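Local coordinates for inositol monophosphatase family protein (Staphylococcus aureus, PDB 5I3S), which probably hydrolyses inositol monophosphate or a related phosphate monoester, as a member of the inositol monophosphatase family with the sugar phosphatase fold, at residues 9-14 with 100-105; 96-101 with 117-122. One frame throughout, in Å; residues are numbered along the deposited sequence.

Both contacts use strand 99-106, one of the inner strands of a mixed sheet, and their centres lie about 11 Å apart. Along the chain the order is helix 2-24, which supplies residues 9-14, then the loop and strand of residues 96-105, then the turn at 117-122 that leads from strand 109-117 into strand 122-127. Contact 1 is the fully buried one, where the N-terminal helix lies against the sheet; contact 2 is partly buried and holds the start of the same strand against the turn. Ile100 belongs to both, meeting Ile11 and Ala14 in contact 1 and Val118 in contact 2, so it joins the apolar packing under the helix to that of the turn.

Contact 1. Residues 9-14 with 100-105; sequences GLIQEA and ISIGIY
Ile11 of helix 2-24 lies between Ile100 and Ile102 of strand 99-106, and the side-chain contacts here are all apolar. Its CG1 stands anti to the backbone N (chi1 -163°) and the chain continues extended to CD1, which reaches the strand. CG1 runs alongside Ile100, 3.9 Å from its CG2, while the CD1 methyl of Ile11 lies 4.0 Å from Ile102 CD1. The Ile11 side chain runs counter to those of Ile100 and Ile102, flank to flank. Three residues on, Ala14 CB approaches Ile100 CD1 at 4.0 Å; the short methyl suits a place where the helix backbone comes close to the strand's side chain. Methyls also touch backbone on both sides: Ile11 CD1 lies 3.6 Å from Ile100 O, and Ile100 CD1 lies 3.8 Å from Ile11 O. The strand is paired on both sides, Ile100 with Tyr116 and Ser101 with Asp83. Beta-branched Ile100 and Ile102, at alternate strand positions, point to the helix, whereas Ser101 between them points away. Phe114 and Trp80 of the adjoining strands widen the same apolar surface. The axes of segments 9-14 and 100-105 run nearly antiparallel (163°): helix-on-sheet packing within the layered alpha/beta sugar phosphatase fold.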
loop_
_atom_site.group_PDB
_atom_site.type_symbol
_atom_site.label_atom_id
_atom_site.label_comp_id
_atom_site.label_asym_id
_atom_site.label_seq_id
_atom_site.Cartn_x
_atom_site.Cartn_y
_atom_site.Cartn_z
ATOM N N GLY A 9 -25.116 5.819 9.248
ATOM C CA GLY A 9 -25.946 5.454 8.110
ATOM C C GLY A 9 -25.698 6.339 6.920
ATOM O O GLY A 9 -25.511 5.857 5.790
ATOM N N LEU A 10 -25.647 7.641 7.187
ATOM C CA LEU A 10 -25.287 8.643 6.179
ATOM C C LEU A 10 -23.993 8.295 5.435
ATOM O O LEU A 10 -23.939 8.344 4.216
ATOM C CB LEU A 10 -25.124 10.010 6.848
ATOM C CG LEU A 10 -24.659 11.156 5.948
ATOM C CD1 LEU A 10 -25.652 11.348 4.809
ATOM C CD2 LEU A 10 -24.530 12.432 6.738
ATOM N N ILE A 11 -22.935 7.947 6.148
ATOM C CA ILE A 11 -21.663 7.708 5.442
ATOM C C ILE A 11 -21.765 6.446 4.558
ATOM O O ILE A 11 -21.286 6.446 3.426
ATOM C CB ILE A 11 -20.450 7.728 6.400
ATOM C CG1 ILE A 11 -19.151 7.906 5.627
ATOM C CG2 ILE A 11 -20.429 6.517 7.312
ATOM C CD1 ILE A 11 -17.939 8.061 6.538
ATOM N N GLN A 12 -22.425 5.410 5.078
ATOM C CA GLN A 12 -22.661 4.161 4.353
ATOM C C GLN A 12 -23.535 4.376 3.117
ATOM O O GLN A 12 -23.222 3.919 2.027
ATOM C CB GLN A 12 -23.268 3.119 5.277
ATOM C CG GLN A 12 -22.250 2.541 6.220
ATOM C CD GLN A 12 -22.873 1.704 7.337
ATOM O OE1 GLN A 12 -23.447 2.239 8.305
ATOM N NE2 GLN A 12 -22.740 0.395 7.229
ATOM N N GLU A 13 -24.579 5.152 3.285
ATOM C CA GLU A 13 -25.473 5.464 2.202
ATOM C C GLU A 13 -24.771 6.316 1.115
ATOM O O GLU A 13 -24.931 6.057 -0.093
ATOM C CB GLU A 13 -26.741 6.108 2.816
ATOM C CG GLU A 13 -27.938 6.301 1.887
ATOM C CD GLU A 13 -28.248 5.099 1.041
ATOM O OE1 GLU A 13 -28.381 3.991 1.601
ATOM O OE2 GLU A 13 -28.326 5.276 -0.198
ATOM N N ALA A 14 -23.969 7.300 1.538
ATOM C CA ALA A 14 -23.092 8.062 0.621
ATOM C C ALA A 14 -22.112 7.140 -0.113
ATOM O O ALA A 14 -21.756 7.409 -1.247
ATOM C CB ALA A 14 -22.327 9.135 1.366
ATOM N N ILE A 100 -14.407 7.696 2.343
ATOM C CA ILE A 100 -15.062 8.888 2.853
ATOM C C ILE A 100 -14.697 8.954 4.349
ATOM O O ILE A 100 -14.641 7.902 5.022
ATOM C CB ILE A 100 -16.590 8.848 2.732
ATOM C CG1 ILE A 100 -17.056 8.417 1.342
ATOM C CG2 ILE A 100 -17.178 10.215 3.109
ATOM C CD1 ILE A 100 -18.489 7.907 1.313
ATOM N N SER A 101 -14.399 10.168 4.824
ATOM C CA SER A 101 -13.995 10.430 6.200
ATOM C C SER A 101 -14.834 11.537 6.836
ATOM O O SER A 101 -14.949 12.607 6.293
ATOM C CB SER A 101 -12.531 10.890 6.236
ATOM O OG SER A 101 -12.036 11.061 7.573
ATOM N N ILE A 102 -15.349 11.300 8.032
ATOM C CA ILE A 102 -16.227 12.257 8.716
ATOM C C ILE A 102 -15.770 12.304 10.134
ATOM O O ILE A 102 -15.718 11.277 10.790
ATOM C CB ILE A 102 -17.723 11.826 8.678
ATOM C CG1 ILE A 102 -18.315 12.124 7.296
ATOM C CG2 ILE A 102 -18.549 12.513 9.745
ATOM C CD1 ILE A 102 -19.717 11.602 7.073
ATOM N N GLY A 103 -15.378 13.495 10.580
ATOM C CA GLY A 103 -15.110 13.727 11.979
ATOM C C GLY A 103 -16.170 14.678 12.489
ATOM O O GLY A 103 -16.577 15.644 11.803
ATOM N N ILE A 104 -16.638 14.409 13.682
ATOM C CA ILE A 104 -17.628 15.268 14.268
ATOM C C ILE A 104 -17.117 15.756 15.566
ATOM O O ILE A 104 -16.692 14.995 16.390
ATOM C CB ILE A 104 -18.946 14.542 14.473
ATOM C CG1 ILE A 104 -19.493 14.166 13.102
ATOM C CG2 ILE A 104 -19.926 15.440 15.281
ATOM C CD1 ILE A 104 -20.753 13.316 13.196
ATOM N N TYR A 105 -17.192 17.060 15.739
ATOM C CA TYR A 105 -16.637 17.738 16.910
ATOM C C TYR A 105 -17.728 18.599 17.533
ATOM O O TYR A 105 -18.498 19.222 16.808
ATOM C CB TYR A 105 -15.438 18.604 16.484
ATOM C CG TYR A 105 -14.090 17.881 16.351
ATOM C CD1 TYR A 105 -13.005 18.297 17.106
ATOM C CD2 TYR A 105 -13.885 16.818 15.435
ATOM C CE1 TYR A 105 -11.759 17.680 17.004
ATOM C CE2 TYR A 105 -12.637 16.180 15.323
ATOM C CZ TYR A 105 -11.559 16.612 16.119
ATOM O OH TYR A 105 -10.270 16.059 16.078
#

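Contact 2. Residues 96-101 with 117-122; sequences ENFAIS and DVMADV
Met119 packs against Glu96 and Phe98 along most of its length. Its CB lies 3.7 Å from Glu96 CB, aliphatic carbon against aliphatic carbon, while the carboxylate of Glu96 turns to Asn195 of the second subunit. With chi1 at -60°, CG lies opposite the carbonyl carbon and meets Phe98 CZ and CE2, each at 3.7 Å. The chain then bends at chi2 and chi3, bringing SD to 3.8 Å from Phe98 CZ, an oblique Met-aromatic contact that suits a flexible, polarisable side chain. Val118 CB and CG2 come obliquely to Phe98 CE1, next to CZ, CB at 3.7 Å; the broad, flat ring thus serves Val118 and Met119 together. Val118 CG2 also reaches Ile100 CD1 at 3.9 Å. Both Asp117 carboxylate oxygens accept from water: OD1 from one on Asn97 N and from another, over the centre of the Phe98 ring, that also holds Phe98 O and Met119 N; OD2 from one on Asn97 OD1. Asp121 and Val122 both face Asp117 in a G1 beta bulge, Asp121 having the positive phi of its first position. The turn links strands 109-117 and 122-127, with Lys19 of helix 2-24 touching Val118 and Met119, and Leu186 of helix 184-193 touching Ala99 and Asp117.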
loop_
_atom_site.group_PDB
_atom_site.type_symbol
_atom_site.label_atom_id
_atom_site.label_comp_id
_atom_site.label_asym_id
_atom_site.label_seq_id
_atom_site.Cartn_x
_atom_site.Cartn_y
_atom_site.Cartn_z
ATOM N N GLU A 96 -10.451 1.978 -6.142
ATOM C CA GLU A 96 -10.553 1.441 -4.799
ATOM C C GLU A 96 -9.416 2.044 -3.986
ATOM O O GLU A 96 -8.656 2.862 -4.512
ATOM C CB GLU A 96 -10.489 -0.120 -4.767
ATOM C CG GLU A 96 -9.166 -0.706 -5.220
ATOM C CD GLU A 96 -9.077 -2.238 -5.191
ATOM O OE1 GLU A 96 -7.960 -2.738 -5.481
ATOM O OE2 GLU A 96 -10.072 -2.931 -4.903
ATOM N N ASN A 97 -9.346 1.677 -2.702
ATOM C CA ASN A 97 -8.378 2.210 -1.751
ATOM C C ASN A 97 -8.526 3.678 -1.469
ATOM O O ASN A 97 -7.526 4.395 -1.314
ATOM C CB ASN A 97 -6.932 1.830 -2.185
ATOM C CG ASN A 97 -6.790 0.333 -2.345
ATOM O OD1 ASN A 97 -7.350 -0.441 -1.555
ATOM N ND2 ASN A 97 -6.106 -0.079 -3.359
ATOM N N PHE A 98 -9.795 4.101 -1.357
ATOM C CA PHE A 98 -10.140 5.467 -1.033
ATOM C C PHE A 98 -11.269 5.451 -0.035
ATOM O O PHE A 98 -12.082 4.542 -0.040
ATOM C CB PHE A 98 -10.606 6.242 -2.269
ATOM C CG PHE A 98 -11.807 5.634 -2.960
ATOM C CD1 PHE A 98 -13.114 5.944 -2.550
ATOM C CD2 PHE A 98 -11.634 4.773 -4.004
ATOM C CE1 PHE A 98 -14.222 5.397 -3.183
ATOM C CE2 PHE A 98 -12.734 4.218 -4.656
ATOM C CZ PHE A 98 -14.026 4.524 -4.245
ATOM N N ALA A 99 -11.333 6.468 0.808
ATOM C CA ALA A 99 -12.345 6.480 1.872
ATOM C C ALA A 99 -13.169 7.772 1.889
ATOM O O ALA A 99 -12.678 8.797 1.490
ATOM C CB ALA A 99 -11.680 6.267 3.226
ATOM N N ILE A 100 -14.407 7.696 2.343
ATOM C CA ILE A 100 -15.062 8.888 2.853
ATOM C C ILE A 100 -14.697 8.954 4.349
ATOM O O ILE A 100 -14.641 7.902 5.022
ATOM C CB ILE A 100 -16.590 8.848 2.732
ATOM C CG1 ILE A 100 -17.056 8.417 1.342
ATOM C CG2 ILE A 100 -17.178 10.215 3.109
ATOM C CD1 ILE A 100 -18.489 7.907 1.313
ATOM N N SER A 101 -14.399 10.168 4.824
ATOM C CA SER A 101 -13.995 10.430 6.200
ATOM C C SER A 101 -14.834 11.537 6.836
ATOM O O SER A 101 -14.949 12.607 6.293
ATOM C CB SER A 101 -12.531 10.890 6.236
ATOM O OG SER A 101 -12.036 11.061 7.573
ATOM N N ASP A 117 -14.217 2.596 3.981
ATOM C CA ASP A 117 -13.476 2.076 2.828
ATOM C C ASP A 117 -14.577 1.590 1.884
ATOM O O ASP A 117 -15.105 0.503 2.032
ATOM C CB ASP A 117 -12.478 0.953 3.228
ATOM C CG ASP A 117 -11.684 0.396 2.052
ATOM O OD1 ASP A 117 -12.160 0.483 0.876
ATOM O OD2 ASP A 117 -10.586 -0.154 2.293
ATOM N N VAL A 118 -14.943 2.453 0.967
ATOM C CA VAL A 118 -16.129 2.270 0.166
ATOM C C VAL A 118 -16.083 0.950 -0.633
ATOM O O VAL A 118 -17.070 0.226 -0.633
ATOM C CB VAL A 118 -16.330 3.446 -0.818
ATOM C CG1 VAL A 118 -17.471 3.156 -1.774
ATOM C CG2 VAL A 118 -16.581 4.741 -0.045
ATOM N N MET A 119 -14.952 0.648 -1.282
ATOM C CA MET A 119 -14.898 -0.493 -2.148
ATOM C C MET A 119 -14.755 -1.823 -1.433
ATOM O O MET A 119 -15.098 -2.848 -2.019
ATOM C CB MET A 119 -13.878 -0.328 -3.276
ATOM C CG MET A 119 -14.151 0.856 -4.197
ATOM S SD MET A 119 -15.802 1.193 -4.867
ATOM C CE MET A 119 -15.837 -0.183 -6.016
ATOM N N ALA A 120 -14.312 -1.847 -0.184
ATOM C CA ALA A 120 -14.372 -3.098 0.598
ATOM C C ALA A 120 -15.619 -3.210 1.467
ATOM O O ALA A 120 -15.831 -4.217 2.124
ATOM C CB ALA A 120 -13.157 -3.206 1.457
ATOM N N ASP A 121 -16.444 -2.192 1.494
ATOM C CA ASP A 121 -17.546 -2.094 2.475
ATOM C C ASP A 121 -17.081 -2.294 3.935
ATOM O O ASP A 121 -17.612 -3.165 4.673
ATOM C CB ASP A 121 -18.721 -3.062 2.093
ATOM C CG ASP A 121 -20.033 -2.784 2.882
ATOM O OD1 ASP A 121 -20.207 -1.729 3.585
ATOM O OD2 ASP A 121 -20.930 -3.658 2.793
ATOM N N VAL A 122 -16.050 -1.551 4.326
ATOM C CA VAL A 122 -15.573 -1.623 5.703
ATOM C C VAL A 122 -15.562 -0.230 6.303
ATOM O O VAL A 122 -14.865 0.670 5.832
ATOM C CB VAL A 122 -14.154 -2.230 5.814
ATOM C CG1 VAL A 122 -13.727 -2.323 7.276
ATOM C CG2 VAL A 122 -14.047 -3.627 5.134
HETATM O O HOH W 1 -10.769 -0.465 -1.298
HETATM O O HOH W 2 -8.420 -0.543 1.192
HETATM O O HOH W 3 -12.504 2.053 -1.409
#